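Local coordinates for protein peroxiredoxin 6 (Arenicola marina, PDB 2V2G) that probably reduces hydrogen peroxide and organic hydroperoxides to water and alcohols as a thiol-dependent peroxidase of the Prx6 subfamily, at residues A[69-74]-A[124-129]; A[180-185]-A[213-218]; A[52-57]-A[88-93]; A[6-11]-A[136-141]. The protein carries 1 engineered substitution. All blocks are in the same frame, centred on the assembly; numbering follows the deposited sequence.

Contact 1 (A[69-74]-A[124-129]); sequences LSCDNV and PLTCRA. With BEZ (benzoic acid), chain E.
C71 and L125 bring the two backbones to within 6.2 Å, CA to CA, too far for direct main-chain pairing, and water 1 fills the interval by accepting from C71 N (2.9 Å) and from T126 N (3.0 Å). The side chain that closes the gap is T126. Its methyl CG2, anti to the carbonyl carbon, meets L69 CD2 at 3.7 Å, the two side chains passing at a slant, and also touches C71 SG at 4.0 Å. C71 holds its sulfur beside its own backbone N (chi1 -54°), and from there SG reaches T126 while CB rests against CD2 of L125. All four residues are buried. In this thioredoxin-like sheet strands 64-70 and 124-133 are not neighbours: strand 31-36 lies between them, and its last residue, S36, is touched by both L69 and T126. The methyl contacts thus form around the end of that central strand.

Further along, R128 turns to the ligand pocket. NH2 donates to benzoic acid O2 at 2.9 Å with an N-H...O angle of 145°, and the acid group approaches the edge of the guanidinium near its plane. The guanidinium is fixed by E48 in a salt bridge through NH1, by A147 O at NH2, and by the hydroxyl of S45 at NH1; S45 is the engineered residue at the predicted peroxidatic cysteine position. The ligand is also hydrogen-bonded to the backbone N atoms of V44 and S45 and to T42 OG1.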
# COMPACT_ATOMS: atom_id res chain seq x y z
N LEU A 69 -15.75 3.18 -5.13
CA LEU A 69 -15.84 4.60 -5.47
C LEU A 69 -15.17 4.89 -6.77
O LEU A 69 -14.04 4.47 -7.01
CB LEU A 69 -15.21 5.44 -4.42
CG LEU A 69 -15.35 6.94 -4.61
CD1 LEU A 69 -15.46 7.59 -3.24
CD2 LEU A 69 -14.22 7.55 -5.50
N SER A 70 -15.89 5.55 -7.65
CA SER A 70 -15.27 6.30 -8.74
C SER A 70 -16.04 7.62 -8.99
O SER A 70 -17.09 7.89 -8.38
CB SER A 70 -15.22 5.46 -10.03
OG SER A 70 -16.47 5.50 -10.77
N CYS A 71 -15.54 8.43 -9.89
CA CYS A 71 -16.22 9.72 -10.17
C CYS A 71 -17.37 9.57 -11.17
O CYS A 71 -17.99 10.54 -11.55
CB CYS A 71 -15.27 10.85 -10.58
SG CYS A 71 -13.91 11.13 -9.39
N ASP A 72 -17.66 8.35 -11.59
CA ASP A 72 -18.79 8.14 -12.51
C ASP A 72 -20.15 8.23 -11.79
O ASP A 72 -20.22 8.22 -10.56
CB ASP A 72 -18.65 6.76 -13.16
CG ASP A 72 -17.42 6.67 -14.04
OD1 ASP A 72 -17.44 7.30 -15.14
OD2 ASP A 72 -16.44 6.01 -13.60
N ASN A 73 -21.22 8.28 -12.56
CA ASN A 73 -22.55 8.37 -12.01
C ASN A 73 -23.15 7.01 -11.62
O ASN A 73 -22.65 5.95 -12.02
CB ASN A 73 -23.50 9.21 -12.92
CG ASN A 73 -23.82 8.53 -14.26
OD1 ASN A 73 -23.91 7.32 -14.35
ND2 ASN A 73 -24.02 9.33 -15.28
N VAL A 74 -24.21 7.05 -10.84
CA VAL A 74 -24.81 5.82 -10.30
C VAL A 74 -25.38 4.89 -11.42
O VAL A 74 -25.27 3.66 -11.35
CB VAL A 74 -25.90 6.15 -9.24
CG1 VAL A 74 -26.66 4.86 -8.79
CG2 VAL A 74 -25.28 6.88 -8.07
N PRO A 124 -10.56 15.56 -13.58
CA PRO A 124 -9.81 14.58 -12.79
C PRO A 124 -10.55 13.25 -12.53
O PRO A 124 -11.79 13.24 -12.53
CB PRO A 124 -9.55 15.28 -11.45
CG PRO A 124 -9.70 16.70 -11.71
CD PRO A 124 -10.67 16.83 -12.86
N LEU A 125 -9.81 12.22 -12.22
CA LEU A 125 -10.37 10.93 -11.89
C LEU A 125 -9.56 10.39 -10.72
O LEU A 125 -8.43 10.83 -10.46
CB LEU A 125 -10.27 9.96 -13.05
CG LEU A 125 -11.13 10.25 -14.29
CD1 LEU A 125 -10.60 9.36 -15.45
CD2 LEU A 125 -12.66 10.02 -13.92
N THR A 126 -10.14 9.47 -9.98
CA THR A 126 -9.39 8.88 -8.87
C THR A 126 -8.37 7.86 -9.36
O THR A 126 -8.50 7.31 -10.43
CB THR A 126 -10.28 8.18 -7.83
OG1 THR A 126 -11.02 7.11 -8.43
CG2 THR A 126 -11.29 9.12 -7.22
N CYS A 127 -7.36 7.61 -8.53
CA CYS A 127 -6.46 6.47 -8.72
C CYS A 127 -7.08 5.18 -8.15
O CYS A 127 -8.31 5.07 -8.08
CB CYS A 127 -5.10 6.83 -8.10
SG CYS A 127 -5.09 6.95 -6.29
N ARG A 128 -6.25 4.18 -7.84
CA ARG A 128 -6.66 2.94 -7.25
C ARG A 128 -6.26 2.96 -5.78
O ARG A 128 -5.20 2.46 -5.36
CB ARG A 128 -6.00 1.80 -8.00
CG ARG A 128 -6.43 1.63 -9.43
CD ARG A 128 -5.86 0.41 -10.10
NE ARG A 128 -6.04 0.55 -11.54
CZ ARG A 128 -7.18 0.49 -12.21
NH1 ARG A 128 -8.29 0.12 -11.61
NH2 ARG A 128 -7.22 0.86 -13.48
N ALA A 129 -7.02 3.70 -4.99
CA ALA A 129 -6.71 3.91 -3.57
C ALA A 129 -7.41 2.85 -2.71
O ALA A 129 -8.47 2.39 -3.08
CB ALA A 129 -7.12 5.36 -3.13
C BEZ E . -8.18 0.21 -16.53
O1 BEZ E . -7.69 -0.63 -17.42
O2 BEZ E . -9.00 -0.02 -15.54
C1 BEZ E . -7.71 1.59 -16.82
C2 BEZ E . -8.45 2.67 -16.37
C3 BEZ E . -8.01 3.93 -16.65
C4 BEZ E . -6.87 4.11 -17.45
C5 BEZ E . -6.11 3.02 -17.89
C6 BEZ E . -6.54 1.74 -17.58
O HOH W 1 -12.69 8.04 -10.50

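Contact 2 (A[180-185]-A[213-218]); sequences GDRCMV and LRYTPQ
A Y215 ring held between the R182 guanidinium and the M184 methyl marks a two-strand antiparallel pairing, 183-185 with 214-216, at the middle of the small four-strand sheet in the C-terminal part of the chain. C183 and T216 make the hydrogen-bonded pair, N to O at 2.9 Å in both directions, and V185 N donates to R214 O. At the non-hydrogen-bonded pair M184-Y215 the ring is sandwiched. The guanidinium of R182 lies flat on one face, a cation-pi stack with CZ 3.9 Å from the Y215 centroid and planes 20° apart. M184, bent at chi2 and chi3 (-54° and -55°), curls its methyl CE over the opposite face, 3.9 Å from the same centroid, while SD adds an oblique Met-aromatic contact. With a leucine in place of Y215, the R182 guanidinium would probably lose its stacking surface and be free to swing, and M184 CE would lose its CH-pi partner.

Methyls of V185 and T216 meet CG2 to CG2 at 3.7 Å. CG1 of V185 sits over the R214 guanidinium, whose NH2 bonds V189 O. Q218 OE1 accepts from G180 N at 2.7 Å, the donor lying above the carbonyl plane. M184 packs on P43, and Y215 on L87, of the second subunit.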
# COMPACT_ATOMS: atom_id res chain seq x y z
N GLY A 180 -1.02 -17.06 11.66
CA GLY A 180 -0.56 -18.28 12.25
C GLY A 180 0.94 -18.29 12.49
O GLY A 180 1.42 -19.05 13.33
N ASP A 181 1.67 -17.36 11.83
CA ASP A 181 3.15 -17.25 11.98
C ASP A 181 3.48 -16.58 13.30
O ASP A 181 2.69 -15.78 13.80
CB ASP A 181 3.78 -16.41 10.84
CG ASP A 181 3.77 -17.15 9.47
OD1 ASP A 181 3.51 -18.38 9.45
OD2 ASP A 181 4.01 -16.45 8.43
N ARG A 182 4.68 -16.78 13.82
CA ARG A 182 5.08 -16.05 15.02
C ARG A 182 5.08 -14.49 14.83
O ARG A 182 5.30 -14.00 13.72
CB ARG A 182 6.44 -16.52 15.50
CG ARG A 182 7.52 -16.25 14.53
CD ARG A 182 8.81 -16.91 14.90
NE ARG A 182 9.80 -16.60 13.87
CZ ARG A 182 11.07 -16.97 13.94
NH1 ARG A 182 11.51 -17.58 15.03
NH2 ARG A 182 11.88 -16.71 12.92
N CYS A 183 4.74 -13.78 15.91
CA CYS A 183 4.68 -12.35 15.95
C CYS A 183 5.85 -11.81 16.80
O CYS A 183 6.55 -12.60 17.47
CB CYS A 183 3.34 -11.93 16.57
SG CYS A 183 1.95 -12.44 15.59
N MET A 184 6.01 -10.49 16.80
CA MET A 184 6.95 -9.86 17.68
C MET A 184 6.26 -9.26 18.86
O MET A 184 5.20 -8.66 18.74
CB MET A 184 7.75 -8.77 16.94
CG MET A 184 8.22 -9.13 15.59
SD MET A 184 9.18 -10.63 15.47
CE MET A 184 10.41 -10.30 16.61
N VAL A 185 6.87 -9.41 20.04
CA VAL A 185 6.38 -8.74 21.26
C VAL A 185 6.79 -7.26 21.14
O VAL A 185 7.93 -6.97 20.82
CB VAL A 185 6.98 -9.34 22.51
CG1 VAL A 185 6.49 -8.59 23.75
CG2 VAL A 185 6.56 -10.82 22.62
N LEU A 213 14.60 -7.98 20.39
CA LEU A 213 14.26 -8.89 19.29
C LEU A 213 13.54 -10.12 19.90
O LEU A 213 14.13 -11.16 20.23
CB LEU A 213 15.50 -9.33 18.52
CG LEU A 213 15.24 -9.79 17.08
CD1 LEU A 213 14.63 -8.77 16.20
CD2 LEU A 213 16.59 -10.16 16.48
N ARG A 214 12.23 -9.94 20.11
CA ARG A 214 11.43 -10.85 20.91
C ARG A 214 10.28 -11.44 20.10
O ARG A 214 9.41 -10.72 19.63
CB ARG A 214 10.89 -10.13 22.18
CG ARG A 214 12.05 -9.65 23.09
CD ARG A 214 11.53 -9.08 24.44
NE ARG A 214 10.68 -7.95 24.24
CZ ARG A 214 9.98 -7.34 25.18
NH1 ARG A 214 10.01 -7.78 26.43
NH2 ARG A 214 9.22 -6.31 24.88
N TYR A 215 10.32 -12.74 19.95
CA TYR A 215 9.31 -13.47 19.17
C TYR A 215 8.35 -14.15 20.14
O TYR A 215 8.74 -14.61 21.22
CB TYR A 215 9.89 -14.57 18.32
CG TYR A 215 10.89 -14.21 17.25
CD1 TYR A 215 12.25 -14.21 17.54
CD2 TYR A 215 10.49 -13.92 15.94
CE1 TYR A 215 13.20 -13.92 16.57
CE2 TYR A 215 11.46 -13.62 14.94
CZ TYR A 215 12.81 -13.64 15.28
OH TYR A 215 13.82 -13.35 14.35
N THR A 216 7.13 -14.34 19.70
CA THR A 216 6.18 -15.20 20.41
C THR A 216 5.21 -15.90 19.42
O THR A 216 4.90 -15.32 18.38
CB THR A 216 5.38 -14.36 21.47
OG1 THR A 216 4.62 -15.25 22.32
CG2 THR A 216 4.46 -13.28 20.78
N PRO A 217 4.72 -17.11 19.73
CA PRO A 217 3.62 -17.61 18.88
C PRO A 217 2.47 -16.62 18.77
O PRO A 217 2.21 -15.84 19.71
CB PRO A 217 3.14 -18.86 19.61
CG PRO A 217 4.28 -19.29 20.47
CD PRO A 217 5.05 -18.02 20.83
N GLN A 218 1.76 -16.61 17.65
CA GLN A 218 0.66 -15.70 17.51
C GLN A 218 -0.38 -15.98 18.60
O GLN A 218 -0.83 -17.13 18.76
CB GLN A 218 0.04 -15.83 16.13
CG GLN A 218 -1.25 -15.04 15.98
CD GLN A 218 -1.75 -15.02 14.55
OE1 GLN A 218 -0.96 -15.19 13.60
NE2 GLN A 218 -3.01 -14.66 14.37
O HOH W 2 2.44 -18.76 15.87
O HOH W 3 10.42 -6.27 21.87

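Contact 3 (A[52-57]-A[88-93]); sequences VIQLEG and SGVKGD
I53 keeps CG1 beside its backbone N (chi1 -59°), which leaves the branch methyl CG2 anti to that N and aimed at V90 and S88. CG2 lies 3.6 Å from V90 CB, the two side chains sliding past each other in opposite senses, and 3.7 Å from S88 OG, so the methyl fits into the bend of the chain between those residues. That bend is an ST turn: S88 OG, set between its N and carbonyl carbon, accepts from V90 N at 2.9 Å and also bonds K85 O. G89, with positive phi, carries the chain out of helix 74-88 at this point. Were S88 an alanine, V90 N would probably be left without its acceptor and the turn less firmly set, so that V90 could drift from the I53 methyl.

Q54 supplies the polar link. Its chain is extended beyond CG, and NE2 donates to S88 O at 3.0 Å with a nearly straight N-H...O angle of 167°. The oxygen lies in the amide plane of Q54, although the donor is tilted from the S88 carbonyl plane. OE1 of Q54 is bonded to R51, which helps fix the rotation of the amide.

I53 further touches M94 and P95 in the loop leading to strand 98-100. The C-terminal end of helix 43-54 is thereby joined to the exit of helix 74-88, while V52 and L55 pack against F153 of helix 153-168.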
# COMPACT_ATOMS: atom_id res chain seq x y z
N VAL A 52 -12.83 -8.60 -5.91
CA VAL A 52 -13.46 -8.31 -4.63
C VAL A 52 -14.75 -9.14 -4.44
O VAL A 52 -14.93 -9.72 -3.36
CB VAL A 52 -13.66 -6.80 -4.42
CG1 VAL A 52 -14.34 -6.54 -3.08
CG2 VAL A 52 -12.28 -6.11 -4.43
N ILE A 53 -15.57 -9.27 -5.46
CA ILE A 53 -16.73 -10.20 -5.40
C ILE A 53 -16.25 -11.62 -5.04
O ILE A 53 -16.80 -12.26 -4.13
CB ILE A 53 -17.61 -10.22 -6.70
CG1 ILE A 53 -18.15 -8.78 -6.97
CG2 ILE A 53 -18.69 -11.40 -6.63
CD1 ILE A 53 -18.96 -8.71 -8.21
N GLN A 54 -15.19 -12.11 -5.72
CA GLN A 54 -14.68 -13.43 -5.43
C GLN A 54 -14.27 -13.61 -3.96
O GLN A 54 -14.41 -14.71 -3.42
CB GLN A 54 -13.52 -13.85 -6.34
CG GLN A 54 -13.87 -13.97 -7.80
CD GLN A 54 -12.65 -14.19 -8.68
OE1 GLN A 54 -11.50 -14.17 -8.21
NE2 GLN A 54 -12.90 -14.41 -9.97
N LEU A 55 -13.76 -12.52 -3.36
CA LEU A 55 -13.29 -12.52 -1.99
C LEU A 55 -14.36 -12.04 -0.96
O LEU A 55 -14.01 -11.83 0.21
CB LEU A 55 -12.04 -11.62 -1.89
CG LEU A 55 -10.81 -12.16 -2.61
CD1 LEU A 55 -9.67 -11.07 -2.63
CD2 LEU A 55 -10.33 -13.42 -1.89
N GLU A 56 -15.61 -11.83 -1.36
CA GLU A 56 -16.55 -11.14 -0.46
C GLU A 56 -16.74 -11.91 0.87
O GLU A 56 -16.76 -11.29 1.94
CB GLU A 56 -17.88 -10.86 -1.19
CG GLU A 56 -19.02 -11.77 -0.89
CD GLU A 56 -19.75 -11.45 0.43
OE1 GLU A 56 -19.75 -10.26 0.88
OE2 GLU A 56 -20.35 -12.39 0.99
N GLY A 57 -16.81 -13.22 0.80
CA GLY A 57 -16.84 -14.02 2.00
C GLY A 57 -15.62 -13.91 2.92
O GLY A 57 -15.78 -14.07 4.13
N SER A 88 -16.33 -11.79 -12.59
CA SER A 88 -16.10 -12.42 -11.30
C SER A 88 -16.39 -13.91 -11.35
O SER A 88 -15.78 -14.67 -10.58
CB SER A 88 -16.95 -11.82 -10.17
OG SER A 88 -18.28 -12.31 -10.21
N GLY A 89 -17.31 -14.32 -12.21
CA GLY A 89 -17.74 -15.73 -12.30
C GLY A 89 -18.69 -16.10 -11.16
O GLY A 89 -19.14 -17.26 -11.05
N VAL A 90 -19.03 -15.12 -10.32
CA VAL A 90 -19.96 -15.30 -9.22
C VAL A 90 -21.35 -14.77 -9.61
O VAL A 90 -21.50 -13.65 -10.07
CB VAL A 90 -19.50 -14.61 -7.93
CG1 VAL A 90 -20.49 -14.90 -6.83
CG2 VAL A 90 -18.10 -15.06 -7.55
N LYS A 91 -22.35 -15.60 -9.42
CA LYS A 91 -23.74 -15.22 -9.70
C LYS A 91 -24.33 -14.56 -8.44
O LYS A 91 -23.99 -14.94 -7.32
CB LYS A 91 -24.54 -16.46 -10.09
CG LYS A 91 -24.01 -17.20 -11.32
CD LYS A 91 -24.30 -16.41 -12.57
CE LYS A 91 -24.30 -17.29 -13.80
NZ LYS A 91 -25.16 -16.71 -14.91
N GLY A 92 -25.16 -13.53 -8.62
CA GLY A 92 -25.87 -12.95 -7.48
C GLY A 92 -25.70 -11.46 -7.43
O GLY A 92 -24.92 -10.88 -8.18
N ASP A 93 -26.41 -10.82 -6.51
CA ASP A 93 -26.35 -9.36 -6.45
C ASP A 93 -24.97 -8.88 -6.02
O ASP A 93 -24.25 -9.55 -5.28
CB ASP A 93 -27.37 -8.83 -5.45
CG ASP A 93 -28.80 -9.13 -5.84
OD1 ASP A 93 -29.09 -9.47 -7.02
OD2 ASP A 93 -29.64 -9.01 -4.91

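Contact 4 (A[6-11]-A[136-141]); sequences GEVFPN and DKKLKL
V8 lays its two methyls over the aliphatic roots of two lysines, CG2 4.0 Å from K138 CG and CG1 4.2 Å from K137 CB, crossing both chains at a slant. The backbones here run in roughly opposite directions and are joined by a single beta bridge, V8 with K138, which adds the N-terminal arm alongside the start of strand 139-145, one of the two outermost strands of the thioredoxin-like sheet within this chain. Three main-chain bonds hold it: G6 N to L139 O, L139 N to E7 O and F9 N to K137 O, the last at 2.8 Å. The CA-H of K138 also makes a contact with E7 O.

The F9 ring is buried. Its CE1 meets L139 CD1 at 4.3 Å, P10 CD covers part of one ring face, and the rings of F131 and F23 also meet it, so that the arm is anchored by an aromatic side chain as well as by its backbone. On the other segment an Asx turn shapes the chain: D136 OD1 accepts from K138 N at 3.0 Å from above the carboxylate plane, while OD2 uses its syn lone pair for a salt bridge to K140 NZ at 2.8 Å. Both carboxylate oxygens are thus engaged, which holds the group's rotation. K140 and L141 then form a classic beta bulge opposite I132 of strand 124-133.

The extended K138 chain runs past the G6 carbonyl, with CG 3.6 Å from G6 O, and its NZ donates to water 4, which returns a weak bond to that same oxygen.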
# COMPACT_ATOMS: atom_id res chain seq x y z
N GLY A 6 -4.51 7.49 11.52
CA GLY A 6 -5.06 7.85 12.77
C GLY A 6 -6.06 9.00 12.69
O GLY A 6 -6.68 9.30 13.68
N GLU A 7 -6.19 9.65 11.50
CA GLU A 7 -7.21 10.71 11.39
C GLU A 7 -8.59 10.08 11.35
O GLU A 7 -8.75 8.99 10.77
CB GLU A 7 -7.04 11.50 10.09
CG GLU A 7 -5.96 12.51 10.04
CD GLU A 7 -6.09 13.38 8.72
OE1 GLU A 7 -7.24 13.83 8.39
OE2 GLU A 7 -5.04 13.63 8.12
N VAL A 8 -9.58 10.78 11.91
CA VAL A 8 -10.98 10.39 11.71
C VAL A 8 -11.37 10.58 10.24
O VAL A 8 -11.17 11.66 9.64
CB VAL A 8 -11.93 11.15 12.67
CG1 VAL A 8 -13.40 10.77 12.36
CG2 VAL A 8 -11.56 10.75 14.10
N PHE A 9 -11.84 9.49 9.62
CA PHE A 9 -12.23 9.52 8.24
C PHE A 9 -13.39 10.51 8.06
O PHE A 9 -14.27 10.59 8.91
CB PHE A 9 -12.60 8.12 7.74
CG PHE A 9 -12.20 7.92 6.28
CD1 PHE A 9 -10.91 7.63 5.94
CD2 PHE A 9 -13.17 8.03 5.28
CE1 PHE A 9 -10.53 7.50 4.62
CE2 PHE A 9 -12.81 7.86 3.94
CZ PHE A 9 -11.51 7.60 3.62
N PRO A 10 -13.39 11.32 7.02
CA PRO A 10 -14.54 12.23 6.83
C PRO A 10 -15.91 11.52 6.83
O PRO A 10 -16.11 10.44 6.20
CB PRO A 10 -14.25 12.93 5.48
CG PRO A 10 -13.12 12.22 4.92
CD PRO A 10 -12.37 11.46 5.95
N ASN A 11 -16.86 12.15 7.54
CA ASN A 11 -18.24 11.67 7.64
C ASN A 11 -19.03 12.26 6.47
O ASN A 11 -19.94 13.11 6.59
CB ASN A 11 -18.85 12.01 8.97
CG ASN A 11 -20.14 11.29 9.21
OD1 ASN A 11 -20.51 10.36 8.47
ND2 ASN A 11 -20.81 11.69 10.26
N ASP A 136 -13.53 2.69 15.05
CA ASP A 136 -13.45 4.00 15.67
C ASP A 136 -13.41 5.14 14.63
O ASP A 136 -13.33 6.32 15.02
CB ASP A 136 -12.24 4.06 16.56
CG ASP A 136 -10.91 3.81 15.78
OD1 ASP A 136 -10.94 3.58 14.55
OD2 ASP A 136 -9.84 3.79 16.43
N LYS A 137 -13.58 4.75 13.38
CA LYS A 137 -13.73 5.64 12.22
C LYS A 137 -12.37 6.21 11.84
O LYS A 137 -12.31 7.10 10.95
CB LYS A 137 -14.71 6.79 12.50
CG LYS A 137 -16.11 6.42 13.09
CD LYS A 137 -16.80 5.41 12.27
CE LYS A 137 -18.14 5.04 12.95
NZ LYS A 137 -17.91 4.21 14.17
N LYS A 138 -11.32 5.71 12.45
CA LYS A 138 -9.96 6.24 12.11
C LYS A 138 -9.29 5.50 10.98
O LYS A 138 -9.43 4.25 10.87
CB LYS A 138 -9.09 6.25 13.37
CG LYS A 138 -9.56 7.31 14.36
CD LYS A 138 -8.81 7.21 15.66
CE LYS A 138 -9.27 8.20 16.72
NZ LYS A 138 -8.26 8.22 17.80
N LEU A 139 -8.52 6.21 10.15
CA LEU A 139 -7.74 5.54 9.14
C LEU A 139 -6.59 4.69 9.74
O LEU A 139 -5.72 5.20 10.43
CB LEU A 139 -7.18 6.56 8.13
CG LEU A 139 -6.37 5.96 6.98
CD1 LEU A 139 -7.27 5.12 6.05
CD2 LEU A 139 -5.67 7.11 6.23
N LYS A 140 -6.55 3.42 9.42
CA LYS A 140 -5.55 2.52 9.98
C LYS A 140 -4.38 2.15 9.03
O LYS A 140 -3.26 1.84 9.49
CB LYS A 140 -6.20 1.20 10.45
CG LYS A 140 -7.36 1.30 11.43
CD LYS A 140 -6.92 2.00 12.72
CE LYS A 140 -8.10 2.25 13.71
NZ LYS A 140 -7.63 2.92 14.97
N LEU A 141 -4.64 2.25 7.72
CA LEU A 141 -3.69 1.87 6.67
C LEU A 141 -4.19 2.37 5.34
O LEU A 141 -5.41 2.38 5.13
CB LEU A 141 -3.59 0.33 6.62
CG LEU A 141 -2.51 -0.34 5.75
CD1 LEU A 141 -2.10 -1.69 6.37
CD2 LEU A 141 -3.04 -0.51 4.34
O HOH W 4 -5.51 7.79 16.38

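Overall arrangement
From the N terminus, residues 6-11 come first and wait for 136-141, so contact 4 closes the longest loop and ties the N-terminal arm to strand 139-145, outermost within this chain. Contacts 1 and 3 are both nested inside it and cross each other: 52-57 is followed by 69-74, then 88-93 completes contact 3 and 124-129 completes contact 1. Contact 3 joins helix ends, whereas contact 1 reaches the same sheet as contact 4, strands 124-133 and 139-145 being neighbours there. Contact 2 opens only after all of these have closed. It belongs to the separate C-terminal sheet, its centre about 39 Å from that of contact 1, and it touches the second subunit, as contacts 1 and 4 do.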